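Local coordinates for PUM-HD domain-containing protein (Caenorhabditis elegans, PDB 7CGH) that probably binds the 3' untranslated regions of messenger RNAs through a Pumilio homology domain, here crystallised with RNA, at residues M303-Y308 with P337-F342; K151-N156 with D191-R196. One frame throughout, in Å; residues are numbered along the deposited sequence.

Both interactions lie in the Pumilio homology domain, an all-helical repeat array, and both segments of interaction 2 come earlier in the chain than those of interaction 1. Their centres are about 38 Å apart and their nearest atoms about 19 Å. Interaction 2, near the centre of the chain, joins the loops that lead into helices 155-165 and 194-204. Interaction 1, its centre about 35 Å from that of the chain, ties the end of helix 299-304 and the loop after it to the short helical turn 337-340. Each has a residue against a nucleotide of chain B, C5 in the middle and G2 toward the end, consistent with one RNA strand running along the array.

Interaction 1 (M303-Y308 with P337-F342); sequences MMKDQY and PVLRQF. With nucleotides of chain B.
Lys-305 lays its aliphatic chain across one face of the Phe-342 ring, and this is the close-fitting half of the contact. CG, set anti to its own carbonyl carbon (chi1 -60°), sits 3.7 Å from the centroid of the Phe-342 ring, 16° off the normal, in a CH-pi contact. The extended chain then carries CE to 3.5 Å from Phe-342 CE2, so the methylenes follow the ring toward its far rim. On the adjoining side Leu-339 CD2 meets Lys-305 CG at 3.5 Å, while Leu-339 CD1 turns to Met-304 SD at 3.7 Å. Met-304 crosses the leucine at about a right angle, and both are buried under helix 345-351, where they touch Leu-349. In the Pumilio repeat array this joins the end of helix 299-304 to the short helical turn 337-340, near the C-terminal end of the modelled chain. No hydrogen bond spans the two segments. The other side is looser: Val-338 is exposed and comes near the lysine through its carbonyl, Lys-305 CE lying 4.5 Å from Val-338 O. Farther along the loop, Asp-306 OD2 accepts from Tyr-308 N at 2.8 Å, met from above the carboxylate plane, and also from Ala-309 N, capping helix 309-319. Beyond this cap, Tyr-308 CE1 lies 3.6 Å from O2' of G2 of chain B, against the ribose of the RNA.

Interaction 2 (K151-N156 with D191-R196); sequences KDQNGN and DPYGCR. With nucleotides of chain B.
With CG anti to its carbonyl carbon (chi1 -45°), Tyr-193 swings its ring under the backbone of Gln-153, whose CA stands 3.6 Å from the ring centroid, only 4° off the normal. This CH-pi contact links two consecutive Pumilio repeats, predicted at 141-176 and 177-215, through the loops that lead into their helices 155-165 and 194-204. Asn-156 takes chi1 81°, placing its amide beside the tyrosine CB; ND2 gives a nearly straight bond to Asp-152 O at 3.0 Å, in the carbonyl plane, and that oxygen also accepts from Asn-156 N. The amide is thereby held from turning, and OD1, which takes a bond from Gln-160, receives a weak one from Arg-196 NH1 at 3.4 Å, near the guanidinium edge. The two faces of the Arg-196 guanidinium are met differently: the edge of the Tyr-193 ring reaches one with CD1, 3.4 Å above its plane and toward the rim, and O2' of C5 of chain B lies over the centre of the other. An alanine in place of Tyr-193 is likely to open a gap beneath Gln-153 and deprive one face of the guanidinium of the ring edge that meets it, opposite the ribose hydroxyl. Each loop has its own aspartate cap: Asp-152 OD2 accepts from Asn-154 N and Gly-155 N, and Asp-191 OD2 from Tyr-193 N and Gly-194 N, which arrive from opposite faces of its carboxylate. Lys-151 NZ leads off to a salt bridge with Glu-187, while Lys-151 CB rests 3.5 Å from Asp-191 OD2.

Interaction 1 (M303-Y308 with P337-F342)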
loop_
_atom_site.group_PDB
_atom_site.type_symbol
_atom_site.label_atom_id
_atom_site.label_comp_id
_atom_site.label_asym_id
_atom_site.label_seq_id
_atom_site.Cartn_x
_atom_site.Cartn_y
_atom_site.Cartn_z
ATOM N N MET A 303 -28.132 5.720 -15.121
ATOM C CA MET A 303 -27.016 4.986 -14.539
ATOM C C MET A 303 -27.162 3.496 -14.750
ATOM O O MET A 303 -26.163 2.801 -14.947
ATOM C CB MET A 303 -26.888 5.296 -13.055
ATOM C CG MET A 303 -26.300 6.651 -12.814
ATOM S SD MET A 303 -26.427 7.114 -11.087
ATOM C CE MET A 303 -25.537 5.757 -10.310
ATOM N N MET A 304 -28.394 2.994 -14.751
ATOM C CA MET A 304 -28.596 1.563 -14.931
ATOM C C MET A 304 -28.257 1.091 -16.341
ATOM O O MET A 304 -28.017 -0.105 -16.531
ATOM C CB MET A 304 -30.033 1.200 -14.575
ATOM C CG MET A 304 -30.346 1.429 -13.111
ATOM S SD MET A 304 -31.962 0.803 -12.649
ATOM C CE MET A 304 -31.679 -0.945 -12.875
ATOM N N LYS A 305 -28.204 1.995 -17.323
ATOM C CA LYS A 305 -27.878 1.655 -18.707
ATOM C C LYS A 305 -26.400 1.847 -19.041
ATOM O O LYS A 305 -26.034 1.846 -20.221
ATOM C CB LYS A 305 -28.713 2.500 -19.666
ATOM C CG LYS A 305 -30.215 2.353 -19.538
ATOM C CD LYS A 305 -30.896 3.583 -20.137
ATOM C CE LYS A 305 -32.357 3.334 -20.439
ATOM N NZ LYS A 305 -33.013 4.563 -20.992
ATOM N N ASP A 306 -25.553 2.035 -18.041
ATOM C CA ASP A 306 -24.170 2.432 -18.246
ATOM C C ASP A 306 -23.250 1.343 -17.730
ATOM O O ASP A 306 -23.476 0.787 -16.653
ATOM C CB ASP A 306 -23.849 3.757 -17.544
ATOM C CG ASP A 306 -22.361 4.039 -17.494
ATOM O OD1 ASP A 306 -21.830 4.534 -18.507
ATOM O OD2 ASP A 306 -21.709 3.751 -16.459
ATOM N N GLN A 307 -22.198 1.078 -18.512
ATOM C CA GLN A 307 -21.251 -0.000 -18.238
ATOM C C GLN A 307 -20.688 0.033 -16.819
ATOM O O GLN A 307 -20.423 -1.020 -16.243
ATOM C CB GLN A 307 -20.100 0.063 -19.259
ATOM C CG GLN A 307 -19.292 1.374 -19.248
ATOM C CD GLN A 307 -18.135 1.354 -20.263
ATOM O OE1 GLN A 307 -17.643 0.282 -20.640
ATOM N NE2 GLN A 307 -17.716 2.539 -20.717
ATOM N N TYR A 308 -20.472 1.214 -16.243
ATOM C CA TYR A 308 -19.988 1.265 -14.867
ATOM C C TYR A 308 -21.075 1.652 -13.878
ATOM O O TYR A 308 -21.157 1.074 -12.789
ATOM C CB TYR A 308 -18.814 2.245 -14.736
ATOM C CG TYR A 308 -17.742 2.020 -15.771
ATOM C CD1 TYR A 308 -17.099 0.783 -15.877
ATOM C CD2 TYR A 308 -17.367 3.042 -16.655
ATOM C CE1 TYR A 308 -16.099 0.557 -16.842
ATOM C CE2 TYR A 308 -16.378 2.832 -17.620
ATOM C CZ TYR A 308 -15.747 1.580 -17.706
ATOM O OH TYR A 308 -14.772 1.362 -18.647
ATOM N N PRO A 337 -38.881 -2.569 -18.125
ATOM C CA PRO A 337 -38.749 -3.384 -19.357
ATOM C C PRO A 337 -38.038 -2.626 -20.466
ATOM O O PRO A 337 -37.422 -3.240 -21.352
ATOM C CB PRO A 337 -40.205 -3.727 -19.720
ATOM C CG PRO A 337 -41.034 -3.334 -18.489
ATOM C CD PRO A 337 -40.286 -2.203 -17.862
ATOM N N VAL A 338 -38.077 -1.294 -20.388
ATOM C CA VAL A 338 -37.209 -0.390 -21.122
ATOM C C VAL A 338 -35.737 -0.574 -20.765
ATOM O O VAL A 338 -34.861 -0.186 -21.545
ATOM C CB VAL A 338 -37.692 1.043 -20.835
ATOM C CG1 VAL A 338 -36.899 2.071 -21.632
ATOM C CG2 VAL A 338 -39.196 1.143 -21.109
ATOM N N LEU A 339 -35.434 -1.164 -19.602
ATOM C CA LEU A 339 -34.047 -1.430 -19.217
ATOM C C LEU A 339 -33.588 -2.830 -19.604
ATOM O O LEU A 339 -32.386 -3.042 -19.812
ATOM C CB LEU A 339 -33.857 -1.233 -17.706
ATOM C CG LEU A 339 -33.999 0.178 -17.142
ATOM C CD1 LEU A 339 -34.135 0.183 -15.629
ATOM C CD2 LEU A 339 -32.820 1.002 -17.553
ATOM N N ARG A 340 -34.514 -3.793 -19.701
ATOM C CA ARG A 340 -34.133 -5.128 -20.157
ATOM C C ARG A 340 -33.731 -5.115 -21.630
ATOM O O ARG A 340 -32.945 -5.967 -22.069
ATOM C CB ARG A 340 -35.274 -6.121 -19.909
ATOM N N GLN A 341 -34.240 -4.140 -22.396
ATOM C CA GLN A 341 -33.820 -3.974 -23.785
ATOM C C GLN A 341 -32.314 -3.752 -23.900
ATOM O O GLN A 341 -31.711 -4.084 -24.928
ATOM C CB GLN A 341 -34.577 -2.802 -24.415
ATOM N N PHE A 342 -31.692 -3.204 -22.866
ATOM C CA PHE A 342 -30.312 -2.762 -22.940
ATOM C C PHE A 342 -29.352 -3.932 -22.714
ATOM O O PHE A 342 -29.753 -4.985 -22.206
ATOM C CB PHE A 342 -30.093 -1.645 -21.923
ATOM C CG PHE A 342 -30.385 -0.271 -22.466
ATOM C CD1 PHE A 342 -29.357 0.658 -22.638
ATOM C CD2 PHE A 342 -31.682 0.093 -22.825
ATOM C CE1 PHE A 342 -29.619 1.939 -23.149
ATOM C CE2 PHE A 342 -31.948 1.364 -23.342
ATOM C CZ PHE A 342 -30.912 2.289 -23.502
ATOM P P G B 2 -16.571 -7.619 -16.582
ATOM O OP1 G B 2 -15.315 -8.119 -17.210
ATOM O OP2 G B 2 -17.156 -8.338 -15.435
ATOM O "O5'" G B 2 -16.306 -6.102 -16.149
ATOM C "C5'" G B 2 -15.957 -5.111 -17.103
ATOM C "C4'" G B 2 -15.459 -3.862 -16.428
ATOM O "O4'" G B 2 -16.538 -3.242 -15.680
ATOM C "C3'" G B 2 -14.360 -4.057 -15.395
ATOM O "O3'" G B 2 -13.081 -4.153 -15.980
ATOM C "C2'" G B 2 -14.523 -2.834 -14.489
ATOM O "O2'" G B 2 -13.921 -1.681 -15.069
ATOM C "C1'" G B 2 -16.038 -2.657 -14.492
ATOM N N9 G B 2 -16.655 -3.329 -13.335
ATOM C C8 G B 2 -16.871 -4.686 -13.171
ATOM N N7 G B 2 -17.423 -4.979 -12.019
ATOM C C5 G B 2 -17.563 -3.741 -11.384
ATOM C C6 G B 2 -18.087 -3.406 -10.114
ATOM O O6 G B 2 -18.558 -4.193 -9.280
ATOM N N1 G B 2 -18.043 -2.032 -9.849
ATOM C C2 G B 2 -17.553 -1.089 -10.713
ATOM N N2 G B 2 -17.570 0.210 -10.315
ATOM N N3 G B 2 -17.056 -1.406 -11.899
ATOM C C4 G B 2 -17.084 -2.724 -12.170
#

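Interaction 2 (K151-N156 with D191-R196)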
loop_
_atom_site.group_PDB
_atom_site.type_symbol
_atom_site.label_atom_id
_atom_site.label_comp_id
_atom_site.label_asym_id
_atom_site.label_seq_id
_atom_site.Cartn_x
_atom_site.Cartn_y
_atom_site.Cartn_z
ATOM N N LYS A 151 8.536 6.912 -5.397
ATOM C CA LYS A 151 7.935 6.307 -6.574
ATOM C C LYS A 151 8.860 5.300 -7.258
ATOM O O LYS A 151 8.625 4.962 -8.422
ATOM C CB LYS A 151 7.454 7.379 -7.562
ATOM C CG LYS A 151 8.464 8.434 -7.914
ATOM C CD LYS A 151 7.794 9.773 -8.177
ATOM C CE LYS A 151 7.121 9.814 -9.528
ATOM N NZ LYS A 151 7.329 11.137 -10.185
ATOM N N ASP A 152 9.872 4.779 -6.549
ATOM C CA ASP A 152 10.695 3.706 -7.096
ATOM C C ASP A 152 9.995 2.371 -6.901
ATOM O O ASP A 152 9.361 2.138 -5.867
ATOM C CB ASP A 152 12.083 3.651 -6.444
ATOM C CG ASP A 152 13.002 2.598 -7.108
ATOM O OD1 ASP A 152 13.594 2.920 -8.157
ATOM O OD2 ASP A 152 13.119 1.448 -6.603
ATOM N N GLN A 153 10.110 1.497 -7.913
ATOM C CA GLN A 153 9.540 0.152 -7.831
ATOM C C GLN A 153 10.045 -0.590 -6.597
ATOM O O GLN A 153 9.301 -1.365 -5.988
ATOM C CB GLN A 153 9.856 -0.634 -9.120
ATOM C CG GLN A 153 9.666 -2.157 -8.999
ATOM C CD GLN A 153 9.115 -2.837 -10.269
ATOM O OE1 GLN A 153 9.670 -2.700 -11.373
ATOM N NE2 GLN A 153 8.013 -3.582 -10.102
ATOM N N ASN A 154 11.288 -0.341 -6.191
ATOM C CA ASN A 154 11.803 -0.906 -4.950
ATOM C C ASN A 154 11.706 0.066 -3.778
ATOM O O ASN A 154 11.296 -0.333 -2.679
ATOM C CB ASN A 154 13.256 -1.364 -5.138
ATOM C CG ASN A 154 13.397 -2.422 -6.232
ATOM O OD1 ASN A 154 12.586 -3.343 -6.337
ATOM N ND2 ASN A 154 14.414 -2.275 -7.062
ATOM N N GLY A 155 12.014 1.345 -4.012
ATOM C CA GLY A 155 12.081 2.308 -2.927
ATOM C C GLY A 155 10.778 2.567 -2.191
ATOM O O GLY A 155 10.799 2.919 -1.006
ATOM N N ASN A 156 9.629 2.398 -2.859
ATOM C CA ASN A 156 8.362 2.703 -2.188
ATOM C C ASN A 156 8.123 1.783 -0.992
ATOM O O ASN A 156 7.616 2.230 0.042
ATOM C CB ASN A 156 7.191 2.638 -3.170
ATOM C CG ASN A 156 6.710 1.230 -3.420
ATOM O OD1 ASN A 156 5.840 0.732 -2.706
ATOM N ND2 ASN A 156 7.281 0.570 -4.435
ATOM N N ASP A 191 0.854 7.692 -9.385
ATOM C CA ASP A 191 1.986 6.810 -9.656
ATOM C C ASP A 191 1.713 5.415 -9.093
ATOM O O ASP A 191 1.139 5.288 -8.004
ATOM C CB ASP A 191 3.259 7.376 -9.046
ATOM C CG ASP A 191 4.472 6.552 -9.376
ATOM O OD1 ASP A 191 5.193 6.910 -10.338
ATOM O OD2 ASP A 191 4.705 5.541 -8.678
ATOM N N PRO A 192 2.073 4.349 -9.815
ATOM C CA PRO A 192 1.729 2.995 -9.330
ATOM C C PRO A 192 2.413 2.629 -8.030
ATOM O O PRO A 192 1.892 1.799 -7.275
ATOM C CB PRO A 192 2.160 2.069 -10.483
ATOM C CG PRO A 192 3.024 2.899 -11.384
ATOM C CD PRO A 192 2.575 4.339 -11.198
ATOM N N TYR A 193 3.548 3.247 -7.727
ATOM C CA TYR A 193 4.232 3.035 -6.456
ATOM C C TYR A 193 4.043 4.193 -5.499
ATOM O O TYR A 193 3.916 3.980 -4.283
ATOM C CB TYR A 193 5.722 2.804 -6.698
ATOM C CG TYR A 193 5.964 1.832 -7.835
ATOM C CD1 TYR A 193 5.686 0.491 -7.678
ATOM C CD2 TYR A 193 6.456 2.261 -9.058
ATOM C CE1 TYR A 193 5.891 -0.400 -8.696
ATOM C CE2 TYR A 193 6.659 1.376 -10.085
ATOM C CZ TYR A 193 6.374 0.047 -9.892
ATOM O OH TYR A 193 6.567 -0.867 -10.892
ATOM N N GLY A 194 4.007 5.414 -6.026
ATOM C CA GLY A 194 3.805 6.557 -5.169
ATOM C C GLY A 194 2.478 6.497 -4.448
ATOM O O GLY A 194 2.386 6.909 -3.291
ATOM N N CYS A 195 1.445 5.945 -5.104
ATOM C CA CYS A 195 0.109 5.916 -4.516
ATOM C C CYS A 195 0.063 5.056 -3.262
ATOM O O CYS A 195 -0.768 5.295 -2.375
ATOM C CB CYS A 195 -0.920 5.415 -5.529
ATOM S SG CYS A 195 -0.837 3.668 -5.902
ATOM N N ARG A 196 0.937 4.053 -3.161
ATOM C CA ARG A 196 0.941 3.244 -1.945
ATOM C C ARG A 196 1.530 4.023 -0.773
ATOM O O ARG A 196 1.113 3.819 0.377
ATOM C CB ARG A 196 1.714 1.943 -2.160
ATOM C CG ARG A 196 1.466 1.266 -3.496
ATOM C CD ARG A 196 2.723 0.476 -3.921
ATOM N NE ARG A 196 2.517 -0.312 -5.139
ATOM C CZ ARG A 196 3.372 -1.218 -5.594
ATOM N NH1 ARG A 196 4.493 -1.455 -4.923
ATOM N NH2 ARG A 196 3.104 -1.890 -6.712
ATOM P P C B 5 -1.567 -6.698 -8.494
ATOM O OP1 C B 5 -0.768 -7.515 -9.444
ATOM O OP2 C B 5 -2.746 -7.311 -7.847
ATOM O "O5'" C B 5 -0.588 -6.204 -7.337
ATOM C "C5'" C B 5 0.539 -5.404 -7.654
ATOM C "C4'" C B 5 1.026 -4.678 -6.433
ATOM O "O4'" C B 5 0.038 -3.694 -6.022
ATOM C "C3'" C B 5 1.217 -5.540 -5.192
ATOM O "O3'" C B 5 2.435 -6.266 -5.225
ATOM C "C2'" C B 5 1.124 -4.519 -4.055
ATOM O "O2'" C B 5 2.353 -3.845 -3.850
ATOM C "C1'" C B 5 0.121 -3.500 -4.626
ATOM N N1 C B 5 -1.214 -3.601 -3.998
ATOM C C2 C B 5 -1.439 -2.755 -2.902
ATOM O O2 C B 5 -0.538 -1.978 -2.545
ATOM N N3 C B 5 -2.627 -2.796 -2.257
ATOM C C4 C B 5 -3.563 -3.638 -2.676
ATOM N N4 C B 5 -4.719 -3.630 -2.007
ATOM C C5 C B 5 -3.359 -4.519 -3.784
ATOM C C6 C B 5 -2.178 -4.478 -4.417
#